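Local coordinates for sister chromatid cohesion protein (Chaetomium thermophilum, PDB 5T8V) that probably loads the cohesin complex onto chromatin as the loader Scc2, of which this chain is the HEAT-repeat C-terminal fragment, at residues N988-H993 with A1006-L1011; A983-N988 with C1040-R1045; V78-L83 with R141-L146. All coordinates share one frame; numbering follows the deposited sequence.

Overall arrangement
Contact 3 comes first along the chain: residues 78-83 meet 141-146 and close a loop of 57 residues, tying the start of helix 81-96 to the loop between helices 120-136 and 149-172. Contacts 2 and 1 both come later, in series with contact 3 and on the opposite side of the chain's centre, about 135 Å (contact 2) and 145 Å (contact 1) from it between centres. Contact 2 joins the ends of helices 969-986 and 1026-1042, and the shorter loop of contact 1, which carries the chain from Asn988 to helix 1009-1016, falls within its span. These two share Asn988, lie about 10 Å apart between centres, and touch through the hydroxyls of Ser1009 and Ser1043.

Contact 1: N988-H993 with A1006-L1011; sequences NLDSHH and ASVSKL
His993 meets Ala1006 where the loop after helix 969-986 doubles back toward helix 1009-1016. Followed outward, His993 begins with its CB, 3.5 Å from the Ala1006 CB. The next atom, His993 CG, stands 3.8 Å from that same methyl, and CD2 is slightly farther; the methyl lies oblique to the ring. With CG held between the backbone N and the carbonyl carbon (chi1 59°), the ring turns its ND1 back onto its own loop, where it donates a weak hydrogen bond to Ser991 O at 3.4 Å.

Deeper in, the contact is apolar against backbone: Val1008 CG2 rests 3.6 Å from the O of Leu989, itself the central residue of an inverse gamma turn. Val1008 CG1 is turned anti to the backbone N (chi1 -173°), which puts CG2 on the side of Leu989. Val1008 CB also lies 3.9 Å from Asp990 OD1.

At the far end, Ser1009 OG is 3.1 Å from Asn988 OD1 and 3.2 Å from Ser1007 O. Its one proton has both acceptors within reach and is not assigned; Ser1043 OG is a further, weak partner.

Lys1010 N donates to Ser1007 OG at 3.0 Å. This serine-to-backbone bond, three residues apart, is an ST motif, and it accompanies the start of helix 1009-1016, with Val1008 at the N-cap position.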
loop_
_atom_site.group_PDB
_atom_site.type_symbol
_atom_site.label_atom_id
_atom_site.label_comp_id
_atom_site.label_asym_id
_atom_site.label_seq_id
_atom_site.Cartn_x
_atom_site.Cartn_y
_atom_site.Cartn_z
ATOM N N ASN A 988 20.395 -57.801 13.784
ATOM C CA ASN A 988 20.963 -58.895 13.007
ATOM C C ASN A 988 21.839 -59.724 13.938
ATOM O O ASN A 988 22.920 -59.283 14.345
ATOM C CB ASN A 988 21.757 -58.370 11.814
ATOM C CG ASN A 988 21.638 -59.268 10.595
ATOM O OD1 ASN A 988 20.666 -60.012 10.450
ATOM N ND2 ASN A 988 22.627 -59.202 9.712
ATOM N N LEU A 989 21.368 -60.919 14.280
ATOM C CA LEU A 989 22.063 -61.800 15.217
ATOM C C LEU A 989 23.056 -62.708 14.500
ATOM O O LEU A 989 23.078 -63.921 14.698
ATOM C CB LEU A 989 21.041 -62.615 16.002
ATOM C CG LEU A 989 20.041 -61.805 16.832
ATOM C CD1 LEU A 989 18.939 -62.702 17.370
ATOM C CD2 LEU A 989 20.745 -61.085 17.975
ATOM N N ASP A 990 23.897 -62.113 13.653
ATOM C CA ASP A 990 24.888 -62.898 12.925
ATOM C C ASP A 990 25.957 -63.453 13.856
ATOM O O ASP A 990 26.550 -64.498 13.562
ATOM C CB ASP A 990 25.532 -62.049 11.831
ATOM C CG ASP A 990 24.529 -61.568 10.800
ATOM O OD1 ASP A 990 23.426 -62.149 10.727
ATOM O OD2 ASP A 990 24.847 -60.613 10.060
ATOM N N SER A 991 26.220 -62.776 14.976
ATOM C CA SER A 991 27.203 -63.271 15.930
ATOM C C SER A 991 26.728 -64.535 16.637
ATOM O O SER A 991 27.562 -65.318 17.105
ATOM C CB SER A 991 27.530 -62.186 16.958
ATOM O OG SER A 991 26.388 -61.844 17.719
ATOM N N HIS A 992 25.421 -64.748 16.726
ATOM C CA HIS A 992 24.856 -65.955 17.333
ATOM C C HIS A 992 24.507 -66.988 16.270
ATOM O O HIS A 992 23.429 -67.583 16.276
ATOM C CB HIS A 992 23.633 -65.598 18.167
ATOM C CG HIS A 992 23.917 -64.610 19.255
ATOM N ND1 HIS A 992 24.112 -63.269 19.008
ATOM C CD2 HIS A 992 24.051 -64.769 20.593
ATOM C CE1 HIS A 992 24.351 -62.643 20.146
ATOM N NE2 HIS A 992 24.317 -63.531 21.123
ATOM N N HIS A 993 25.434 -67.214 15.338
ATOM C CA HIS A 993 25.221 -68.201 14.289
ATOM C C HIS A 993 25.119 -69.620 14.828
ATOM O O HIS A 993 24.783 -70.531 14.063
ATOM C CB HIS A 993 26.348 -68.123 13.256
ATOM C CG HIS A 993 27.713 -68.349 13.826
ATOM N ND1 HIS A 993 28.391 -67.387 14.544
ATOM C CD2 HIS A 993 28.532 -69.425 13.772
ATOM C CE1 HIS A 993 29.566 -67.864 14.914
ATOM N NE2 HIS A 993 29.677 -69.100 14.459
ATOM N N ALA A 1006 26.294 -69.134 8.747
ATOM C CA ALA A 1006 26.445 -68.052 9.719
ATOM C C ALA A 1006 25.847 -66.750 9.195
ATOM O O ALA A 1006 26.382 -65.662 9.421
ATOM C CB ALA A 1006 27.914 -67.857 10.105
ATOM N N SER A 1007 24.720 -66.858 8.493
ATOM C CA SER A 1007 24.038 -65.697 7.933
ATOM C C SER A 1007 22.831 -65.271 8.760
ATOM O O SER A 1007 22.717 -64.097 9.124
ATOM C CB SER A 1007 23.599 -65.990 6.493
ATOM O OG SER A 1007 23.001 -64.845 5.911
ATOM N N VAL A 1008 21.922 -66.199 9.055
ATOM C CA VAL A 1008 20.676 -65.894 9.755
ATOM C C VAL A 1008 19.780 -65.077 8.830
ATOM O O VAL A 1008 18.653 -65.482 8.526
ATOM C CB VAL A 1008 20.927 -65.152 11.083
ATOM C CG1 VAL A 1008 19.628 -65.016 11.865
ATOM C CG2 VAL A 1008 21.978 -65.882 11.911
ATOM N N SER A 1009 20.271 -63.916 8.388
ATOM C CA SER A 1009 19.584 -63.152 7.352
ATOM C C SER A 1009 19.121 -64.068 6.226
ATOM O O SER A 1009 17.935 -64.100 5.873
ATOM C CB SER A 1009 20.516 -62.067 6.809
ATOM O OG SER A 1009 21.301 -61.501 7.846
ATOM N N LYS A 1010 20.055 -64.836 5.661
ATOM C CA LYS A 1010 19.707 -65.770 4.598
ATOM C C LYS A 1010 18.816 -66.894 5.102
ATOM O O LYS A 1010 18.064 -67.480 4.318
ATOM C CB LYS A 1010 20.975 -66.347 3.970
ATOM C CG LYS A 1010 20.713 -67.518 3.042
ATOM C CD LYS A 1010 21.855 -67.730 2.069
ATOM C CE LYS A 1010 21.650 -68.996 1.257
ATOM N NZ LYS A 1010 22.569 -69.067 0.089
ATOM N N LEU A 1011 18.889 -67.226 6.392
ATOM C CA LEU A 1011 17.980 -68.226 6.942
ATOM C C LEU A 1011 16.549 -67.703 6.952
ATOM O O LEU A 1011 15.620 -68.383 6.495
ATOM C CB LEU A 1011 18.427 -68.624 8.350
ATOM C CG LEU A 1011 17.553 -69.630 9.105
ATOM C CD1 LEU A 1011 17.355 -70.906 8.300
ATOM C CD2 LEU A 1011 18.167 -69.950 10.461
#

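Contact 2: A983-N988 with C1040-R1045; sequences AGKHCN and CQSSPR
Lys985 and Ser1042 bring together the C-terminal ends of helices 969-986 and 1026-1042, two neighbouring helices of the HEAT-repeat solenoid; their CA atoms are 5.3 Å apart. The shorter helix 1009-1016 lies between them in sequence.

Two hydrogen bonds cross the junction. The firmer runs from Ser1042 OG to Lys985 O at 2.7 Å. The hydroxyl sits in the carbonyl plane on a lone pair, with a C=O...donor angle of 123°. Lys985 belongs to the last turn of its helix, since Cys987 is the first residue to leave helical geometry, so the serine supplies a donor to a carbonyl at the helix end. The second bond is weak: Lys985 NZ donates to Gln1041 OE1 at 3.0 Å. Asp923 is a further partner of the ammonium, through a long, weak ion pair, and His986 NE2 makes a weak hydrogen bond to the same carboxylate.

Van der Waals contacts fill in around these bonds. Lys985 is extended throughout (chi1 178°), and its methylene chain crosses the Gln1041 side chain obliquely, with CD 3.6 Å from Gln1041 OE1. Gln1041 starts from chi1 82°, between its backbone N and carbonyl carbon, then runs straight out to bring the amide oxygen to the lysine. The Gln1041 side chain also touches Ser1074 and Glu1077 on helix 1065-1086. Ser1042 CB is 3.7 Å from Gly984 O, one residue earlier than the bonded carbonyl.

Beyond the helix ends lies Asn988, poorly ordered and with Ser1009 as its main polar partner; its ND2 comes to 3.3 Å from Ser1043 OG. Within its own helix, Lys985 CG stands 4.0 Å above one face of the His986 ring, offset toward its rim.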
loop_
_atom_site.group_PDB
_atom_site.type_symbol
_atom_site.label_atom_id
_atom_site.label_comp_id
_atom_site.label_asym_id
_atom_site.label_seq_id
_atom_site.Cartn_x
_atom_site.Cartn_y
_atom_site.Cartn_z
ATOM N N ALA A 983 12.748 -57.906 13.050
ATOM C CA ALA A 983 13.975 -58.362 13.691
ATOM C C ALA A 983 15.152 -58.256 12.733
ATOM O O ALA A 983 16.198 -57.692 13.072
ATOM C CB ALA A 983 13.804 -59.798 14.185
ATOM N N GLY A 984 14.993 -58.786 11.519
ATOM C CA GLY A 984 16.040 -58.653 10.521
ATOM C C GLY A 984 16.373 -57.209 10.206
ATOM O O GLY A 984 17.519 -56.889 9.881
ATOM N N LYS A 985 15.384 -56.317 10.306
ATOM C CA LYS A 985 15.625 -54.910 10.000
ATOM C C LYS A 985 16.504 -54.258 11.058
ATOM O O LYS A 985 17.466 -53.553 10.730
ATOM C CB LYS A 985 14.297 -54.161 9.876
ATOM C CG LYS A 985 14.459 -52.669 9.600
ATOM C CD LYS A 985 13.122 -51.999 9.333
ATOM C CE LYS A 985 13.278 -50.504 9.099
ATOM N NZ LYS A 985 12.221 -49.964 8.196
ATOM N N HIS A 986 16.192 -54.478 12.335
ATOM C CA HIS A 986 16.862 -53.763 13.418
ATOM C C HIS A 986 17.989 -54.559 14.062
ATOM O O HIS A 986 19.077 -54.017 14.284
ATOM C CB HIS A 986 15.839 -53.362 14.484
ATOM C CG HIS A 986 14.827 -52.375 13.998
ATOM N ND1 HIS A 986 15.075 -51.021 13.949
ATOM C CD2 HIS A 986 13.569 -52.545 13.527
ATOM C CE1 HIS A 986 14.013 -50.398 13.472
ATOM N NE2 HIS A 986 13.084 -51.301 13.210
ATOM N N CYS A 987 17.756 -55.830 14.374
ATOM C CA CYS A 987 18.715 -56.653 15.105
ATOM C C CYS A 987 19.142 -57.819 14.227
ATOM O O CYS A 987 18.347 -58.727 13.963
ATOM C CB CYS A 987 18.107 -57.151 16.414
ATOM S SG CYS A 987 16.411 -57.732 16.276
ATOM N N ASN A 988 20.395 -57.801 13.784
ATOM C CA ASN A 988 20.963 -58.895 13.007
ATOM C C ASN A 988 21.839 -59.724 13.938
ATOM O O ASN A 988 22.920 -59.283 14.345
ATOM C CB ASN A 988 21.757 -58.370 11.814
ATOM C CG ASN A 988 21.638 -59.268 10.595
ATOM O OD1 ASN A 988 20.666 -60.012 10.450
ATOM N ND2 ASN A 988 22.627 -59.202 9.712
ATOM N N CYS A 1040 16.081 -57.583 3.804
ATOM C CA CYS A 1040 17.087 -57.235 2.805
ATOM C C CYS A 1040 17.560 -55.797 2.963
ATOM O O CYS A 1040 18.744 -55.505 2.758
ATOM C CB CYS A 1040 16.530 -57.459 1.401
ATOM S SG CYS A 1040 16.247 -59.190 0.984
ATOM N N GLN A 1041 16.657 -54.879 3.322
ATOM C CA GLN A 1041 17.047 -53.474 3.386
ATOM C C GLN A 1041 18.187 -53.251 4.372
ATOM O O GLN A 1041 18.972 -52.311 4.208
ATOM C CB GLN A 1041 15.843 -52.602 3.747
ATOM C CG GLN A 1041 15.519 -52.528 5.229
ATOM C CD GLN A 1041 14.358 -51.604 5.515
ATOM O OE1 GLN A 1041 14.472 -50.680 6.318
ATOM N NE2 GLN A 1041 13.231 -51.844 4.853
ATOM N N SER A 1042 18.301 -54.102 5.394
ATOM C CA SER A 1042 19.390 -54.018 6.359
ATOM C C SER A 1042 20.471 -55.068 6.132
ATOM O O SER A 1042 21.524 -54.997 6.776
ATOM C CB SER A 1042 18.846 -54.152 7.785
ATOM O OG SER A 1042 18.071 -53.018 8.137
ATOM N N SER A 1043 20.238 -56.034 5.247
ATOM C CA SER A 1043 21.249 -57.011 4.843
ATOM C C SER A 1043 21.246 -57.074 3.321
ATOM O O SER A 1043 20.802 -58.062 2.724
ATOM C CB SER A 1043 20.976 -58.384 5.458
ATOM O OG SER A 1043 21.096 -58.341 6.871
ATOM N N PRO A 1044 21.740 -56.025 2.661
ATOM C CA PRO A 1044 21.551 -55.916 1.204
ATOM C C PRO A 1044 22.104 -57.084 0.409
ATOM O O PRO A 1044 21.639 -57.315 -0.715
ATOM C CB PRO A 1044 22.279 -54.610 0.854
ATOM C CG PRO A 1044 22.302 -53.833 2.126
ATOM C CD PRO A 1044 22.430 -54.847 3.215
ATOM N N ARG A 1045 23.077 -57.830 0.935
ATOM C CA ARG A 1045 23.642 -58.934 0.168
ATOM C C ARG A 1045 22.602 -59.995 -0.164
ATOM O O ARG A 1045 22.801 -60.766 -1.110
ATOM C CB ARG A 1045 24.812 -59.561 0.924
ATOM C CG ARG A 1045 26.062 -58.688 0.940
ATOM C CD ARG A 1045 27.329 -59.498 0.715
ATOM N NE ARG A 1045 27.302 -60.223 -0.555
ATOM C CZ ARG A 1045 27.579 -59.686 -1.741
ATOM N NH1 ARG A 1045 27.904 -58.404 -1.842
ATOM N NH2 ARG A 1045 27.526 -60.435 -2.835
#

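Contact 3: V78-L83 with R141-L146; sequences VPLDDL and REEKQL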
loop_
_atom_site.group_PDB
_atom_site.type_symbol
_atom_site.label_atom_id
_atom_site.label_comp_id
_atom_site.label_asym_id
_atom_site.label_seq_id
_atom_site.Cartn_x
_atom_site.Cartn_y
_atom_site.Cartn_z
ATOM N N VAL A 78 -20.058 73.807 4.346
ATOM C CA VAL A 78 -18.755 74.465 4.275
ATOM C C VAL A 78 -18.755 75.425 3.090
ATOM O O VAL A 78 -19.104 75.017 1.973
ATOM C CB VAL A 78 -17.616 73.439 4.155
ATOM C CG1 VAL A 78 -16.286 74.130 3.837
ATOM C CG2 VAL A 78 -17.499 72.638 5.440
ATOM N N PRO A 79 -18.377 76.689 3.271
ATOM C CA PRO A 79 -18.360 77.617 2.135
ATOM C C PRO A 79 -17.532 77.071 0.983
ATOM O O PRO A 79 -16.381 76.667 1.155
ATOM C CB PRO A 79 -17.742 78.888 2.729
ATOM C CG PRO A 79 -18.047 78.812 4.179
ATOM C CD PRO A 79 -18.009 77.355 4.531
ATOM N N LEU A 80 -18.137 77.054 -0.204
ATOM C CA LEU A 80 -17.434 76.581 -1.392
ATOM C C LEU A 80 -16.192 77.418 -1.666
ATOM O O LEU A 80 -15.091 76.881 -1.834
ATOM C CB LEU A 80 -18.376 76.615 -2.595
ATOM C CG LEU A 80 -17.761 76.330 -3.968
ATOM C CD1 LEU A 80 -17.396 74.859 -4.097
ATOM C CD2 LEU A 80 -18.707 76.766 -5.072
ATOM N N ASP A 81 -16.351 78.745 -1.705
ATOM C CA ASP A 81 -15.282 79.621 -2.177
ATOM C C ASP A 81 -13.970 79.398 -1.436
ATOM O O ASP A 81 -12.895 79.568 -2.024
ATOM C CB ASP A 81 -15.714 81.084 -2.051
ATOM C CG ASP A 81 -16.254 81.648 -3.354
ATOM O OD1 ASP A 81 -16.680 80.856 -4.219
ATOM O OD2 ASP A 81 -16.253 82.888 -3.510
ATOM N N ASP A 82 -14.024 79.021 -0.159
ATOM C CA ASP A 82 -12.809 78.800 0.614
ATOM C C ASP A 82 -12.409 77.327 0.674
ATOM O O ASP A 82 -11.486 76.976 1.417
ATOM C CB ASP A 82 -12.958 79.383 2.026
ATOM C CG ASP A 82 -14.026 78.693 2.853
ATOM O OD1 ASP A 82 -14.317 77.504 2.608
ATOM O OD2 ASP A 82 -14.571 79.350 3.766
ATOM N N LEU A 83 -13.082 76.461 -0.084
ATOM C CA LEU A 83 -12.584 75.111 -0.324
ATOM C C LEU A 83 -11.734 75.051 -1.587
ATOM O O LEU A 83 -10.753 74.300 -1.640
ATOM C CB LEU A 83 -13.748 74.120 -0.437
ATOM C CG LEU A 83 -14.255 73.495 0.867
ATOM C CD1 LEU A 83 -15.538 72.718 0.619
ATOM C CD2 LEU A 83 -13.205 72.584 1.482
ATOM N N ARG A 141 -20.280 66.334 -2.567
ATOM C CA ARG A 141 -20.710 67.621 -3.091
ATOM C C ARG A 141 -20.682 67.610 -4.617
ATOM O O ARG A 141 -19.938 66.854 -5.248
ATOM C CB ARG A 141 -19.827 68.745 -2.545
ATOM C CG ARG A 141 -20.020 69.017 -1.057
ATOM C CD ARG A 141 -19.040 70.057 -0.550
ATOM N NE ARG A 141 -19.282 71.379 -1.134
ATOM C CZ ARG A 141 -19.648 72.468 -0.461
ATOM N NH1 ARG A 141 -19.819 72.440 0.855
ATOM N NH2 ARG A 141 -19.833 73.609 -1.113
ATOM N N GLU A 142 -21.509 68.473 -5.212
ATOM C CA GLU A 142 -21.740 68.451 -6.650
ATOM C C GLU A 142 -20.964 69.514 -7.417
ATOM O O GLU A 142 -20.857 69.409 -8.644
ATOM C CB GLU A 142 -23.233 68.630 -6.943
ATOM C CG GLU A 142 -24.103 67.511 -6.406
ATOM C CD GLU A 142 -25.580 67.748 -6.658
ATOM O OE1 GLU A 142 -25.917 68.391 -7.675
ATOM O OE2 GLU A 142 -26.402 67.293 -5.834
ATOM N N GLU A 143 -20.433 70.530 -6.741
ATOM C CA GLU A 143 -19.716 71.588 -7.440
ATOM C C GLU A 143 -18.544 71.012 -8.224
ATOM O O GLU A 143 -17.798 70.161 -7.729
ATOM C CB GLU A 143 -19.219 72.640 -6.451
ATOM C CG GLU A 143 -20.324 73.428 -5.769
ATOM C CD GLU A 143 -20.828 72.771 -4.501
ATOM O OE1 GLU A 143 -20.450 71.611 -4.237
ATOM O OE2 GLU A 143 -21.602 73.419 -3.765
ATOM N N LYS A 144 -18.383 71.486 -9.462
ATOM C CA LYS A 144 -17.332 70.972 -10.332
ATOM C C LYS A 144 -15.947 71.458 -9.923
ATOM O O LYS A 144 -14.952 70.801 -10.250
ATOM C CB LYS A 144 -17.612 71.372 -11.782
ATOM C CG LYS A 144 -18.970 70.923 -12.304
ATOM C CD LYS A 144 -19.075 69.407 -12.393
ATOM C CE LYS A 144 -20.417 68.978 -12.971
ATOM N NZ LYS A 144 -20.513 67.502 -13.146
ATOM N N GLN A 145 -15.857 72.587 -9.216
ATOM C CA GLN A 145 -14.561 73.116 -8.812
ATOM C C GLN A 145 -13.907 72.298 -7.706
ATOM O O GLN A 145 -12.757 72.578 -7.353
ATOM C CB GLN A 145 -14.703 74.569 -8.348
ATOM C CG GLN A 145 -15.354 75.494 -9.366
ATOM C CD GLN A 145 -16.839 75.677 -9.126
ATOM O OE1 GLN A 145 -17.529 74.758 -8.685
ATOM N NE2 GLN A 145 -17.340 76.874 -9.407
ATOM N N LEU A 146 -14.605 71.307 -7.151
ATOM C CA LEU A 146 -14.070 70.469 -6.088
ATOM C C LEU A 146 -13.523 69.146 -6.599
ATOM O O LEU A 146 -13.001 68.359 -5.804
ATOM C CB LEU A 146 -15.151 70.206 -5.033
ATOM C CG LEU A 146 -15.775 71.447 -4.386
ATOM C CD1 LEU A 146 -16.816 71.040 -3.356
ATOM C CD2 LEU A 146 -14.711 72.331 -3.748
#
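Arg141 bends at chi3 (66°) to carry its guanidinium to Val78, while Leu80 turns CG anti to the backbone N (chi1 172°) and brings both methyls to Glu143 and CD1 to Leu146. Arg141 NH1 then donates to Val78 O at 2.9 Å. The bond uses a carbonyl lone pair and lies in the carbonyl plane, but the oxygen is tilted 30° out of the guanidinium plane. NH1 is held by a second carbonyl, Phe75 O.

On its own segment the arginine is paired with Glu143: NH2 and OE2 form a salt bridge at 3.2 Å; its hydrogen bond, like that from NE to OE1, is weak. The carboxylate may limit rotation of the guanidinium while the carbonyls take the other nitrogen. Leu83 CD1 lies over one face, 4.2 Å above the plane and offset toward the rim.

The site belongs to the N-terminal region of this HEAT-repeat fragment. It joins the start of helix 81-96 to the loop that links helices 120-136 and 149-172, and Val78 also touches Leu20 on helix 9-36.

Leu80 CB stands 3.7 Å from Arg141 NH2, and apolar contacts follow: CD1 lies 3.7 Å from Glu143 CG, the two side chains sliding past each other in opposite directions. The same CD1 meets Leu146 CD2 at 3.7 Å. Leu146 CD2 in turn rests 3.9 Å from Leu83 CB, and the Leu146 side chain also touches Leu87 on helix 81-96.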